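Local coordinates for TfuA domain-containing protein (Methanosarcina acetivorans, PDB 6XP8) that takes part in peptide backbone thioamidation, probably as the partner of a YcaO enzyme in installing the thioamide, at residues 10-15 with 199-204; 26-30 with 48-54; 41-47 with 70-76; 80-84 with 97-102; 129-134 with 195-199. One frame throughout, in Å; residues are numbered along the deposited sequence.

Contact 1: residues 10-15 with 199-204; sequences SISHED and KRQDAV
Ile-11 and Ser-10 press against one side of helix 198-215 and, with Ala-203, make the tight, buried part of the contact. The CG2 branch of Ile-11 meets Ala-203 CB at 3.8 Å, while its CD1 touches Val-204 CG2, the two side chains crossing at about a right angle. Ser-10 O faces Arg-200 CA in a CA-H...O contact, and Ser-10 OG, hydrogen-bonded to Asp-48, shares water 1 with Lys-199 NZ, itself bonded to Val-112 O. Arg-200 and Asp-15, both partly exposed, form the looser, water-bearing rim. The arginine, with CG anti to the backbone N (chi1 -176°), stays extended to NE, carrying its guanidinium over Ile-11 CG1 and out to Asp-15. There NH2 donates to Asp-15 OD2 at 2.9 Å in a nearly straight salt bridge; the oxygen lies in the guanidinium plane but is approached from above the carboxylate. Water 2 joins Arg-200 NH1, Asp-15 OD2 and N of Ser-12, the helix N-cap. The contact sets the start of helix 13-19 against the first turns of helix 198-215.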
# COMPACT_ATOMS: atom_id res chain seq x y z
N SER A 10 4.19 -3.69 2.17
CA SER A 10 4.60 -2.40 1.58
C SER A 10 6.03 -2.03 1.96
O SER A 10 6.74 -1.35 1.21
CB SER A 10 3.63 -1.30 2.01
OG SER A 10 2.32 -1.60 1.55
N ILE A 11 6.43 -2.47 3.15
CA ILE A 11 7.80 -2.42 3.63
C ILE A 11 8.00 -3.63 4.54
O ILE A 11 7.10 -4.01 5.29
CB ILE A 11 8.13 -1.07 4.34
CG1 ILE A 11 9.65 -0.93 4.59
CG2 ILE A 11 7.31 -0.88 5.62
CD1 ILE A 11 10.13 0.48 4.85
N SER A 12 9.17 -4.26 4.44
CA SER A 12 9.48 -5.41 5.28
C SER A 12 9.70 -4.98 6.73
O SER A 12 10.02 -3.81 7.00
CB SER A 12 10.70 -6.15 4.74
OG SER A 12 11.88 -5.37 4.88
N HIS A 13 9.53 -5.92 7.65
CA HIS A 13 9.82 -5.69 9.07
C HIS A 13 11.29 -5.30 9.24
O HIS A 13 11.60 -4.40 10.00
CB HIS A 13 9.51 -6.94 9.90
CG HIS A 13 8.05 -7.21 10.07
ND1 HIS A 13 7.56 -8.06 11.05
CD2 HIS A 13 6.96 -6.75 9.40
CE1 HIS A 13 6.24 -8.11 10.97
NE2 HIS A 13 5.85 -7.32 9.98
N GLU A 14 12.16 -5.95 8.46
CA GLU A 14 13.61 -5.69 8.48
C GLU A 14 13.94 -4.23 8.13
O GLU A 14 14.74 -3.59 8.82
CB GLU A 14 14.33 -6.64 7.51
CG GLU A 14 14.18 -8.13 7.81
CD GLU A 14 13.01 -8.78 7.10
OE1 GLU A 14 11.84 -8.51 7.46
OE2 GLU A 14 13.25 -9.59 6.17
N ASP A 15 13.31 -3.71 7.08
CA ASP A 15 13.54 -2.35 6.62
C ASP A 15 12.84 -1.31 7.49
O ASP A 15 13.35 -0.20 7.67
CB ASP A 15 13.17 -2.20 5.15
CG ASP A 15 14.13 -2.92 4.22
OD1 ASP A 15 15.22 -3.33 4.67
OD2 ASP A 15 13.79 -3.09 3.04
N LYS A 199 3.76 2.75 -2.49
CA LYS A 199 3.40 2.02 -1.27
C LYS A 199 4.51 2.07 -0.23
O LYS A 199 4.24 2.32 0.94
CB LYS A 199 3.00 0.58 -1.58
CG LYS A 199 1.66 0.47 -2.29
CD LYS A 199 1.14 -0.96 -2.18
CE LYS A 199 0.10 -1.11 -1.09
NZ LYS A 199 -0.36 -2.53 -1.00
N ARG A 200 5.76 1.86 -0.67
CA ARG A 200 6.91 1.92 0.23
C ARG A 200 7.13 3.32 0.79
O ARG A 200 7.41 3.49 1.98
CB ARG A 200 8.18 1.44 -0.49
CG ARG A 200 9.40 1.37 0.40
CD ARG A 200 10.65 1.00 -0.39
NE ARG A 200 11.78 0.76 0.51
CZ ARG A 200 12.02 -0.39 1.13
NH1 ARG A 200 11.23 -1.44 0.94
NH2 ARG A 200 13.07 -0.49 1.94
N GLN A 201 7.00 4.33 -0.07
CA GLN A 201 7.22 5.72 0.35
C GLN A 201 6.15 6.16 1.33
O GLN A 201 6.45 6.82 2.32
CB GLN A 201 7.32 6.67 -0.85
CG GLN A 201 8.60 6.44 -1.65
CD GLN A 201 8.71 7.30 -2.89
OE1 GLN A 201 7.74 7.43 -3.65
NE2 GLN A 201 9.89 7.87 -3.12
N ASP A 202 4.91 5.75 1.06
CA ASP A 202 3.82 6.03 1.99
C ASP A 202 3.99 5.29 3.31
O ASP A 202 3.69 5.86 4.36
CB ASP A 202 2.47 5.66 1.37
CG ASP A 202 1.93 6.72 0.45
OD1 ASP A 202 2.64 7.70 0.10
OD2 ASP A 202 0.76 6.56 0.07
N ALA A 203 4.45 4.04 3.24
CA ALA A 203 4.73 3.23 4.43
C ALA A 203 5.75 3.91 5.35
O ALA A 203 5.55 3.98 6.56
CB ALA A 203 5.21 1.83 4.05
N VAL A 204 6.82 4.43 4.76
CA VAL A 204 7.82 5.21 5.50
C VAL A 204 7.20 6.44 6.18
O VAL A 204 7.49 6.72 7.34
CB VAL A 204 9.05 5.54 4.62
CG1 VAL A 204 10.00 6.51 5.32
CG2 VAL A 204 9.79 4.25 4.30
O HOH W 1 2.15 -3.86 -0.48
O HOH W 2 11.12 -3.83 2.36

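Contact 2: residues 26-30 with 48-54; sequences PPVRR and DGIFFDR
Val-28 and Gly-49 form a single beta bridge in which both polar backbone atoms of Val-28 are used. Its N donates to Asp-48 O at 2.9 Å. Its O accepts from Ile-50 N at 3.0 Å and takes a second bond from water 3, which also donates to Ile-50 O. The bridge links the loops that follow strands 23-25 and 43-46 of the parallel sheet, close to the strands' C-terminal ends, the end of the sheet where the functional loops of parallel alpha/beta folds commonly lie. The Asp-48 carboxylate is satisfied elsewhere, by Ser-10, Thr-7 and the backbone N of Asn-9, while its CB packs on the Pro-27 ring. Farther along, Arg-30 bends at chi3 (-109°) and brings NH1 to Asp-53 O at 2.8 Å, a weak hydrogen bond because of its angle. Water 4 reinforces this meeting, accepting from Arg-30 NH2 in the guanidinium plane and donating to Asp-53 O. Beside the bridge lies an apolar patch: Ile-50 CD1 touches Arg-29 CG at 3.6 Å and Pro-27 CB at 3.9 Å, with the Arg-29 and Ile-50 side chains side by side and pointing the same way.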
# COMPACT_ATOMS: atom_id res chain seq x y z
N PRO A 26 2.52 -8.86 11.59
CA PRO A 26 2.11 -9.15 10.21
C PRO A 26 0.92 -8.27 9.75
O PRO A 26 0.30 -7.60 10.60
CB PRO A 26 1.69 -10.62 10.27
CG PRO A 26 2.43 -11.18 11.43
CD PRO A 26 2.44 -10.07 12.44
N PRO A 27 0.61 -8.25 8.43
CA PRO A 27 -0.57 -7.51 7.96
C PRO A 27 -1.80 -7.77 8.84
O PRO A 27 -2.06 -8.93 9.21
CB PRO A 27 -0.79 -8.06 6.55
CG PRO A 27 0.59 -8.39 6.09
CD PRO A 27 1.35 -8.85 7.30
N VAL A 28 -2.51 -6.71 9.19
CA VAL A 28 -3.59 -6.77 10.19
C VAL A 28 -4.79 -7.60 9.71
O VAL A 28 -5.14 -7.56 8.53
CB VAL A 28 -3.99 -5.36 10.70
CG1 VAL A 28 -4.70 -4.53 9.63
CG2 VAL A 28 -4.81 -5.44 12.00
N ARG A 29 -5.36 -8.37 10.64
CA ARG A 29 -6.58 -9.14 10.41
C ARG A 29 -7.62 -8.77 11.46
O ARG A 29 -7.30 -8.14 12.47
CB ARG A 29 -6.31 -10.65 10.47
CG ARG A 29 -5.24 -11.15 9.52
CD ARG A 29 -5.31 -12.66 9.34
NE ARG A 29 -4.96 -13.40 10.56
CZ ARG A 29 -3.72 -13.73 10.92
NH1 ARG A 29 -2.67 -13.38 10.18
NH2 ARG A 29 -3.53 -14.42 12.04
N ARG A 30 -8.86 -9.20 11.22
CA ARG A 30 -9.99 -8.96 12.11
C ARG A 30 -9.72 -9.40 13.56
O ARG A 30 -9.18 -10.49 13.81
CB ARG A 30 -11.26 -9.61 11.54
CG ARG A 30 -12.56 -9.27 12.27
CD ARG A 30 -13.76 -9.97 11.65
NE ARG A 30 -14.63 -9.04 10.94
CZ ARG A 30 -14.48 -8.68 9.66
NH1 ARG A 30 -13.50 -9.16 8.93
NH2 ARG A 30 -15.34 -7.82 9.12
N ASP A 48 -0.37 -2.41 6.25
CA ASP A 48 -0.89 -3.54 5.48
C ASP A 48 -1.93 -4.32 6.26
O ASP A 48 -1.88 -4.38 7.50
CB ASP A 48 0.26 -4.46 5.05
CG ASP A 48 1.30 -3.73 4.21
OD1 ASP A 48 0.90 -3.01 3.27
OD2 ASP A 48 2.51 -3.86 4.51
N GLY A 49 -2.87 -4.91 5.53
CA GLY A 49 -3.91 -5.73 6.10
C GLY A 49 -4.55 -6.62 5.05
O GLY A 49 -4.51 -6.30 3.85
N ILE A 50 -5.12 -7.73 5.51
CA ILE A 50 -5.84 -8.64 4.63
C ILE A 50 -7.12 -7.95 4.14
O ILE A 50 -7.81 -7.30 4.93
CB ILE A 50 -6.11 -10.01 5.33
CG1 ILE A 50 -4.85 -10.89 5.28
CG2 ILE A 50 -7.23 -10.79 4.66
CD1 ILE A 50 -3.77 -10.54 6.27
N PHE A 51 -7.42 -8.09 2.85
CA PHE A 51 -8.58 -7.42 2.23
C PHE A 51 -9.86 -8.24 2.18
O PHE A 51 -10.95 -7.67 2.07
CB PHE A 51 -8.22 -6.88 0.83
CG PHE A 51 -7.22 -5.76 0.85
CD1 PHE A 51 -7.55 -4.52 1.41
CD2 PHE A 51 -5.94 -5.95 0.33
CE1 PHE A 51 -6.62 -3.48 1.44
CE2 PHE A 51 -5.00 -4.91 0.35
CZ PHE A 51 -5.34 -3.69 0.91
N PHE A 52 -9.73 -9.56 2.28
CA PHE A 52 -10.89 -10.47 2.25
C PHE A 52 -11.85 -10.16 3.40
O PHE A 52 -11.42 -9.98 4.54
CB PHE A 52 -10.44 -11.93 2.28
CG PHE A 52 -9.45 -12.28 1.20
CD1 PHE A 52 -9.73 -12.03 -0.15
CD2 PHE A 52 -8.23 -12.87 1.53
CE1 PHE A 52 -8.81 -12.35 -1.14
CE2 PHE A 52 -7.30 -13.19 0.54
CZ PHE A 52 -7.60 -12.93 -0.80
N ASP A 53 -13.14 -10.08 3.05
CA ASP A 53 -14.23 -9.70 3.97
C ASP A 53 -14.20 -10.36 5.34
O ASP A 53 -14.34 -9.67 6.36
CB ASP A 53 -15.58 -9.99 3.32
CG ASP A 53 -16.31 -8.74 2.91
OD1 ASP A 53 -15.95 -8.14 1.88
OD2 ASP A 53 -17.27 -8.37 3.63
N ARG A 54 -14.02 -11.68 5.37
CA ARG A 54 -14.06 -12.46 6.62
C ARG A 54 -12.97 -12.03 7.60
O ARG A 54 -13.18 -12.05 8.82
CB ARG A 54 -13.97 -13.97 6.33
CG ARG A 54 -14.09 -14.89 7.55
CD ARG A 54 -15.50 -14.88 8.13
NE ARG A 54 -15.61 -15.55 9.43
CZ ARG A 54 -15.40 -14.97 10.61
NH1 ARG A 54 -15.02 -13.69 10.70
NH2 ARG A 54 -15.54 -15.68 11.73
O HOH W 3 -7.21 -6.08 7.25
O HOH W 4 -15.03 -7.07 6.43

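Contact 3: residues 41-47 with 70-76; sequences YKVIGII and VKVVGGA
Ile-44 and Val-70 meet at a slant, two residues out of register: CG1 and CD1 of the isoleucine both lie against the CG1 branch of Val-70, with CG1 to CG1 at 3.8 Å. Val-70 can offer that methyl because CG1 stands anti to its backbone N (chi1 -171°); the same methyl also rests on Lys-42 O, and CG2 turns instead to Tyr-41 O. Farther along the same face Ile-46 leans toward Val-72, its CD1 reaching the CG1 branch at 3.9 Å. The two segments run alongside as parallel strands 43-46 and 71-74, their short axes 4.7 Å apart and 17° from aligned. They are the neighbouring strands of a beta-alpha-beta crossover whose helix, 59-67, covers the face with Ile-44, Ile-46 and Val-72. Hydrogen bonds pass back and forth along the pair: Lys-71 N to Lys-42 O, Ile-44 N to Lys-71 O, Val-73 N to Ile-44 O and Ile-46 N to Val-73 O at 2.8 Å, before a weak last one from Gly-75 N to Ile-46 O. On the other face, which helix 198-215 covers, the approach is more distant: Val-43 CG1 lies 4.5 Å from Val-73 CG2, and Gly-45, the bridge partner of Val-73, has no side chain. Beyond the strands Ile-47 turns its CG2 branch to Ala-76 CB at 3.8 Å.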
# COMPACT_ATOMS: atom_id res chain seq x y z
N TYR A 41 -0.93 -0.30 24.62
CA TYR A 41 -0.26 0.41 23.51
C TYR A 41 -0.92 1.76 23.24
O TYR A 41 -2.15 1.90 23.35
CB TYR A 41 -0.21 -0.45 22.23
CG TYR A 41 0.86 -1.53 22.23
CD1 TYR A 41 0.70 -2.72 22.95
CD2 TYR A 41 2.04 -1.37 21.48
CE1 TYR A 41 1.67 -3.70 22.95
CE2 TYR A 41 3.02 -2.35 21.47
CZ TYR A 41 2.83 -3.52 22.20
OH TYR A 41 3.79 -4.50 22.20
N LYS A 42 -0.10 2.75 22.90
CA LYS A 42 -0.57 4.14 22.76
C LYS A 42 -0.79 4.58 21.32
O LYS A 42 -1.62 5.46 21.07
CB LYS A 42 0.38 5.11 23.48
CG LYS A 42 0.31 5.06 25.01
CD LYS A 42 -1.03 5.56 25.55
CE LYS A 42 -1.31 5.00 26.93
NZ LYS A 42 -2.63 5.46 27.44
N VAL A 43 -0.05 3.98 20.39
CA VAL A 43 -0.20 4.28 18.96
C VAL A 43 -0.24 2.98 18.16
O VAL A 43 0.58 2.08 18.38
CB VAL A 43 0.93 5.22 18.42
CG1 VAL A 43 0.69 5.56 16.95
CG2 VAL A 43 1.02 6.51 19.22
N ILE A 44 -1.21 2.89 17.25
CA ILE A 44 -1.28 1.81 16.25
C ILE A 44 -1.02 2.42 14.87
O ILE A 44 -1.67 3.39 14.48
CB ILE A 44 -2.67 1.10 16.25
CG1 ILE A 44 -2.95 0.44 17.61
CG2 ILE A 44 -2.74 0.06 15.12
CD1 ILE A 44 -4.40 0.08 17.85
N GLY A 45 -0.08 1.83 14.14
CA GLY A 45 0.10 2.13 12.72
C GLY A 45 -0.45 0.98 11.89
O GLY A 45 0.00 -0.16 12.02
N ILE A 46 -1.44 1.28 11.06
CA ILE A 46 -1.96 0.30 10.11
C ILE A 46 -1.38 0.66 8.74
O ILE A 46 -1.69 1.71 8.20
CB ILE A 46 -3.51 0.26 10.06
CG1 ILE A 46 -4.11 -0.04 11.45
CG2 ILE A 46 -3.97 -0.78 9.03
CD1 ILE A 46 -5.61 0.14 11.54
N ILE A 47 -0.52 -0.22 8.22
CA ILE A 47 -0.02 -0.09 6.85
C ILE A 47 -0.72 -1.15 6.00
O ILE A 47 -1.60 -0.83 5.20
CB ILE A 47 1.53 -0.17 6.76
CG1 ILE A 47 2.17 0.96 7.61
CG2 ILE A 47 2.00 -0.10 5.31
CD1 ILE A 47 3.69 0.92 7.75
N VAL A 70 -6.21 5.46 22.08
CA VAL A 70 -5.12 5.01 21.22
C VAL A 70 -5.19 5.80 19.92
O VAL A 70 -6.25 5.92 19.30
CB VAL A 70 -5.17 3.47 20.96
CG1 VAL A 70 -3.91 2.99 20.25
CG2 VAL A 70 -5.35 2.71 22.26
N LYS A 71 -4.05 6.36 19.52
CA LYS A 71 -3.94 7.06 18.25
C LYS A 71 -3.78 6.02 17.15
O LYS A 71 -3.04 5.05 17.31
CB LYS A 71 -2.75 8.03 18.26
CG LYS A 71 -2.77 8.99 19.45
CD LYS A 71 -2.01 10.27 19.17
CE LYS A 71 -2.27 11.32 20.25
NZ LYS A 71 -3.69 11.76 20.31
N VAL A 72 -4.52 6.19 16.05
CA VAL A 72 -4.46 5.25 14.93
C VAL A 72 -4.06 6.02 13.67
O VAL A 72 -4.74 6.97 13.27
CB VAL A 72 -5.79 4.47 14.72
CG1 VAL A 72 -5.65 3.43 13.61
CG2 VAL A 72 -6.24 3.79 16.01
N VAL A 73 -2.95 5.59 13.07
CA VAL A 73 -2.42 6.16 11.83
C VAL A 73 -2.55 5.10 10.75
O VAL A 73 -2.28 3.93 10.99
CB VAL A 73 -0.92 6.56 11.97
CG1 VAL A 73 -0.39 7.21 10.69
CG2 VAL A 73 -0.73 7.49 13.15
N GLY A 74 -3.00 5.52 9.57
CA GLY A 74 -3.06 4.65 8.40
C GLY A 74 -2.49 5.27 7.15
O GLY A 74 -2.59 6.48 6.94
N GLY A 75 -1.88 4.43 6.31
CA GLY A 75 -1.45 4.82 4.98
C GLY A 75 -0.98 3.64 4.15
O GLY A 75 -0.95 2.49 4.63
N ALA A 76 -0.62 3.94 2.90
CA ALA A 76 -0.04 3.00 1.91
C ALA A 76 -1.00 1.97 1.31
O ALA A 76 -1.13 1.88 0.08
CB ALA A 76 1.23 2.32 2.45

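Contact 4: residues 80-84 with 97-102; sequences ALRAS and VYEWYR
Tyr-98 places CG anti to the backbone N, whereas Tyr-101 turns its ring to the side of its own N (chi1 -84°), and the two rings meet helix 78-86 in different ways. Helix 78-86 follows strand 71-74 and helix 96-102 the edge strand 92-93 of the parallel alpha/beta sheet; their short segments cross at -42° with axes 8.3 Å apart. Small residues permit this approach: Ala-80 CB sits against Val-97 CG1 at 3.6 Å and beside Tyr-98 N. The Tyr-98 ring comes in edge-on, with Ser-84 N and Ala-80 O near its plane and Ala-83 CB at 3.7 Å from its CD1; its hydroxyl bonds to Asp-87. Tyr-101 instead presents a face. Leu-81 CD1 lies over it in a CH-pi contact, 3.9 Å from the centroid and 19° off the normal, while the phenol oxygen bonds to Ser-108 O. No hydrogen bond joins the segments. Ser-84 OG turns back to donate to Leu-81 O within its own helix, leaving Ser-84 CB to touch Tyr-101 CB at 3.5 Å.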
# COMPACT_ATOMS: atom_id res chain seq x y z
N ALA A 80 -4.41 3.14 4.27
CA ALA A 80 -4.86 4.25 3.42
C ALA A 80 -6.37 4.20 3.17
O ALA A 80 -7.05 5.21 3.27
CB ALA A 80 -4.10 4.25 2.10
N LEU A 81 -6.86 3.00 2.86
CA LEU A 81 -8.28 2.77 2.63
C LEU A 81 -9.11 3.08 3.88
O LEU A 81 -10.06 3.85 3.82
CB LEU A 81 -8.53 1.33 2.14
CG LEU A 81 -9.97 0.93 1.77
CD1 LEU A 81 -10.49 1.74 0.60
CD2 LEU A 81 -10.02 -0.56 1.45
N ARG A 82 -8.72 2.50 5.02
CA ARG A 82 -9.43 2.73 6.28
C ARG A 82 -9.35 4.19 6.76
O ARG A 82 -10.35 4.73 7.25
CB ARG A 82 -8.95 1.77 7.38
CG ARG A 82 -9.39 0.33 7.18
CD ARG A 82 -10.86 0.09 7.48
NE ARG A 82 -11.18 -1.31 7.25
CZ ARG A 82 -11.69 -1.81 6.13
NH1 ARG A 82 -11.99 -1.03 5.10
NH2 ARG A 82 -11.90 -3.12 6.04
N ALA A 83 -8.19 4.83 6.58
CA ALA A 83 -8.06 6.23 6.98
C ALA A 83 -8.99 7.13 6.15
O ALA A 83 -9.57 8.08 6.68
CB ALA A 83 -6.62 6.70 6.90
N SER A 84 -9.16 6.80 4.87
CA SER A 84 -10.09 7.54 4.01
C SER A 84 -11.55 7.39 4.45
O SER A 84 -12.38 8.28 4.21
CB SER A 84 -9.93 7.14 2.54
OG SER A 84 -10.57 5.90 2.25
N VAL A 97 -1.47 7.60 -1.34
CA VAL A 97 -2.56 6.63 -1.53
C VAL A 97 -3.78 7.06 -0.71
O VAL A 97 -4.90 7.06 -1.22
CB VAL A 97 -2.12 5.17 -1.22
CG1 VAL A 97 -3.27 4.20 -1.45
CG2 VAL A 97 -0.95 4.76 -2.11
N TYR A 98 -3.55 7.47 0.55
CA TYR A 98 -4.60 8.03 1.39
C TYR A 98 -5.26 9.26 0.73
O TYR A 98 -6.49 9.33 0.67
CB TYR A 98 -4.07 8.41 2.77
CG TYR A 98 -4.99 9.34 3.54
CD1 TYR A 98 -6.24 8.91 4.00
CD2 TYR A 98 -4.61 10.67 3.77
CE1 TYR A 98 -7.09 9.77 4.68
CE2 TYR A 98 -5.45 11.54 4.47
CZ TYR A 98 -6.68 11.09 4.91
OH TYR A 98 -7.50 11.96 5.60
N GLU A 99 -4.44 10.20 0.28
CA GLU A 99 -4.91 11.41 -0.40
C GLU A 99 -5.81 11.10 -1.60
O GLU A 99 -6.88 11.69 -1.75
CB GLU A 99 -3.74 12.30 -0.81
CG GLU A 99 -3.05 12.99 0.36
CD GLU A 99 -1.67 13.55 0.02
OE1 GLU A 99 -1.26 13.56 -1.17
OE2 GLU A 99 -0.98 13.99 0.97
N TRP A 100 -5.38 10.15 -2.44
CA TRP A 100 -6.16 9.73 -3.61
C TRP A 100 -7.51 9.11 -3.25
O TRP A 100 -8.51 9.40 -3.90
CB TRP A 100 -5.36 8.79 -4.51
CG TRP A 100 -4.16 9.41 -5.17
CD1 TRP A 100 -4.04 10.69 -5.65
CD2 TRP A 100 -2.92 8.75 -5.48
NE1 TRP A 100 -2.80 10.87 -6.21
CE2 TRP A 100 -2.09 9.71 -6.12
CE3 TRP A 100 -2.42 7.46 -5.25
CZ2 TRP A 100 -0.79 9.40 -6.54
CZ3 TRP A 100 -1.13 7.15 -5.68
CH2 TRP A 100 -0.32 8.13 -6.31
N TYR A 101 -7.53 8.26 -2.21
CA TYR A 101 -8.80 7.70 -1.71
C TYR A 101 -9.71 8.79 -1.16
O TYR A 101 -10.90 8.83 -1.48
CB TYR A 101 -8.55 6.64 -0.62
CG TYR A 101 -8.25 5.23 -1.09
CD1 TYR A 101 -9.12 4.55 -1.96
CD2 TYR A 101 -7.11 4.55 -0.63
CE1 TYR A 101 -8.85 3.25 -2.38
CE2 TYR A 101 -6.83 3.25 -1.04
CZ TYR A 101 -7.70 2.61 -1.91
OH TYR A 101 -7.43 1.32 -2.31
N ARG A 102 -9.14 9.67 -0.33
CA ARG A 102 -9.86 10.79 0.29
C ARG A 102 -10.57 11.67 -0.74
O ARG A 102 -11.74 12.03 -0.56
CB ARG A 102 -8.87 11.63 1.13
CG ARG A 102 -9.48 12.81 1.89
CD ARG A 102 -8.42 13.82 2.30
NE ARG A 102 -7.72 14.38 1.15
CZ ARG A 102 -6.52 14.98 1.19
NH1 ARG A 102 -5.86 15.10 2.33
NH2 ARG A 102 -5.98 15.44 0.07

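Contact 5: residues 129-134 with 195-199; sequences VNIRET and EVDIK
The amide of Asn-130 is gripped at both ends, a buried group that makes three hydrogen bonds across the contact. The site is a helix N-terminus: Asp-197, at the centre of an inverse gamma turn, is the N-cap of helix 198-215, its OD1 accepting from Arg-200 N. Asn-130 OD1 takes Lys-199 N at 3.2 Å, in the carbonyl plane on a lone pair. From the other end ND2 donates to Asp-197 OD1 at 3.0 Å and Glu-195 OE2 at 3.1 Å; each oxygen is met from above its carboxylate, whose planes stand 76° and 89° from the amide. These bonds fix the rotation of the amide, and two nearby acids would probably polarise its NH2. Glu-195 OE2 also bonds to Tyr-166. Hydrophobic contacts flank the amide, Val-129 CG2 on Ile-198 CG2 and Glu-133 CB on Val-196 CG1, and join helix 128-140 to the segment leading into helix 198-215. Thr-134 OG1 closes the far end, accepting from Val-196 N at 3.0 Å while donating to Asn-130 O.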
# COMPACT_ATOMS: atom_id res chain seq x y z
N VAL A 129 -1.52 0.95 -7.75
CA VAL A 129 -0.99 2.30 -7.46
C VAL A 129 0.46 2.51 -7.90
O VAL A 129 0.78 3.56 -8.45
CB VAL A 129 -1.20 2.77 -5.99
CG1 VAL A 129 -2.67 3.05 -5.72
CG2 VAL A 129 -0.61 1.80 -4.99
N ASN A 130 1.32 1.50 -7.67
CA ASN A 130 2.71 1.50 -8.15
C ASN A 130 2.78 1.48 -9.68
O ASN A 130 3.61 2.17 -10.26
CB ASN A 130 3.51 0.31 -7.58
CG ASN A 130 3.97 0.51 -6.13
OD1 ASN A 130 3.49 1.38 -5.41
ND2 ASN A 130 4.89 -0.34 -5.70
N ILE A 131 1.89 0.70 -10.31
CA ILE A 131 1.81 0.63 -11.78
C ILE A 131 1.43 1.99 -12.36
O ILE A 131 2.06 2.47 -13.31
CB ILE A 131 0.86 -0.51 -12.27
CG1 ILE A 131 1.43 -1.88 -11.90
CG2 ILE A 131 0.61 -0.43 -13.78
CD1 ILE A 131 0.41 -3.02 -11.89
N ARG A 132 0.42 2.63 -11.75
CA ARG A 132 -0.03 3.98 -12.14
C ARG A 132 1.13 4.98 -12.14
O ARG A 132 1.37 5.66 -13.14
CB ARG A 132 -1.15 4.47 -11.20
CG ARG A 132 -2.49 3.76 -11.36
CD ARG A 132 -3.55 4.43 -10.50
NE ARG A 132 -4.86 3.77 -10.59
CZ ARG A 132 -5.75 3.95 -11.57
NH1 ARG A 132 -5.50 4.76 -12.59
NH2 ARG A 132 -6.91 3.30 -11.52
N GLU A 133 1.86 5.02 -11.02
CA GLU A 133 2.95 5.97 -10.83
C GLU A 133 4.18 5.66 -11.68
O GLU A 133 4.87 6.58 -12.15
CB GLU A 133 3.33 6.03 -9.35
CG GLU A 133 2.31 6.76 -8.49
CD GLU A 133 2.16 8.22 -8.89
OE1 GLU A 133 3.08 9.01 -8.63
OE2 GLU A 133 1.11 8.57 -9.47
N THR A 134 4.44 4.37 -11.88
CA THR A 134 5.58 3.92 -12.69
C THR A 134 5.33 4.15 -14.18
O THR A 134 6.23 4.59 -14.89
CB THR A 134 5.99 2.46 -12.35
OG1 THR A 134 6.32 2.39 -10.96
CG2 THR A 134 7.20 2.01 -13.15
N GLU A 195 11.26 1.79 -10.49
CA GLU A 195 9.87 1.76 -10.02
C GLU A 195 9.61 2.93 -9.08
O GLU A 195 10.47 3.26 -8.23
CB GLU A 195 9.54 0.44 -9.31
CG GLU A 195 8.06 0.30 -8.95
CD GLU A 195 7.72 -0.95 -8.15
OE1 GLU A 195 8.62 -1.54 -7.51
OE2 GLU A 195 6.53 -1.32 -8.15
N VAL A 196 8.46 3.57 -9.26
CA VAL A 196 7.95 4.54 -8.30
C VAL A 196 7.13 3.72 -7.31
O VAL A 196 5.95 3.41 -7.56
CB VAL A 196 7.10 5.65 -8.97
CG1 VAL A 196 6.67 6.70 -7.95
CG2 VAL A 196 7.87 6.31 -10.12
N ASP A 197 7.78 3.34 -6.22
CA ASP A 197 7.22 2.48 -5.19
C ASP A 197 6.48 3.35 -4.18
O ASP A 197 6.98 3.65 -3.08
CB ASP A 197 8.32 1.63 -4.54
CG ASP A 197 7.78 0.47 -3.69
OD1 ASP A 197 6.58 0.46 -3.32
OD2 ASP A 197 8.58 -0.44 -3.37
N ILE A 198 5.29 3.77 -4.58
CA ILE A 198 4.49 4.70 -3.78
C ILE A 198 4.02 4.06 -2.47
O ILE A 198 3.92 4.75 -1.45
CB ILE A 198 3.34 5.36 -4.58
CG1 ILE A 198 2.74 6.56 -3.83
CG2 ILE A 198 2.24 4.37 -4.98
CD1 ILE A 198 3.70 7.72 -3.63
N LYS A 199 3.76 2.75 -2.49
CA LYS A 199 3.40 2.02 -1.27
C LYS A 199 4.51 2.07 -0.23
O LYS A 199 4.24 2.32 0.94
CB LYS A 199 3.00 0.58 -1.58
CG LYS A 199 1.66 0.47 -2.29
CD LYS A 199 1.14 -0.96 -2.18
CE LYS A 199 0.10 -1.11 -1.09
NZ LYS A 199 -0.36 -2.53 -1.00

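Helix 198-215 links four of the five contacts: contact 1 uses its first turns, contact 5 its N-terminal end and the loop before it; they share Lys-199, with centres about 13 Å apart. The same helix reaches contact 3, where Ala-76 CB lies 3.4 Å from Lys-199 O, and contact 4, through the probable hydrogen bond from Val-97 N to Asp-202 OD2. Contacts 1 and 2 are joined by Ser-10 OG and Asp-48 OD1, 2.6 Å apart. Contact 3 supplies two adjacent strands of the sheet, and Val-28 of contact 2 packs there on Ile-46. Contacts 3 and 5, with centres about 23 Å apart, lie on opposite sides of the chain's centre, and contact 4 touches both.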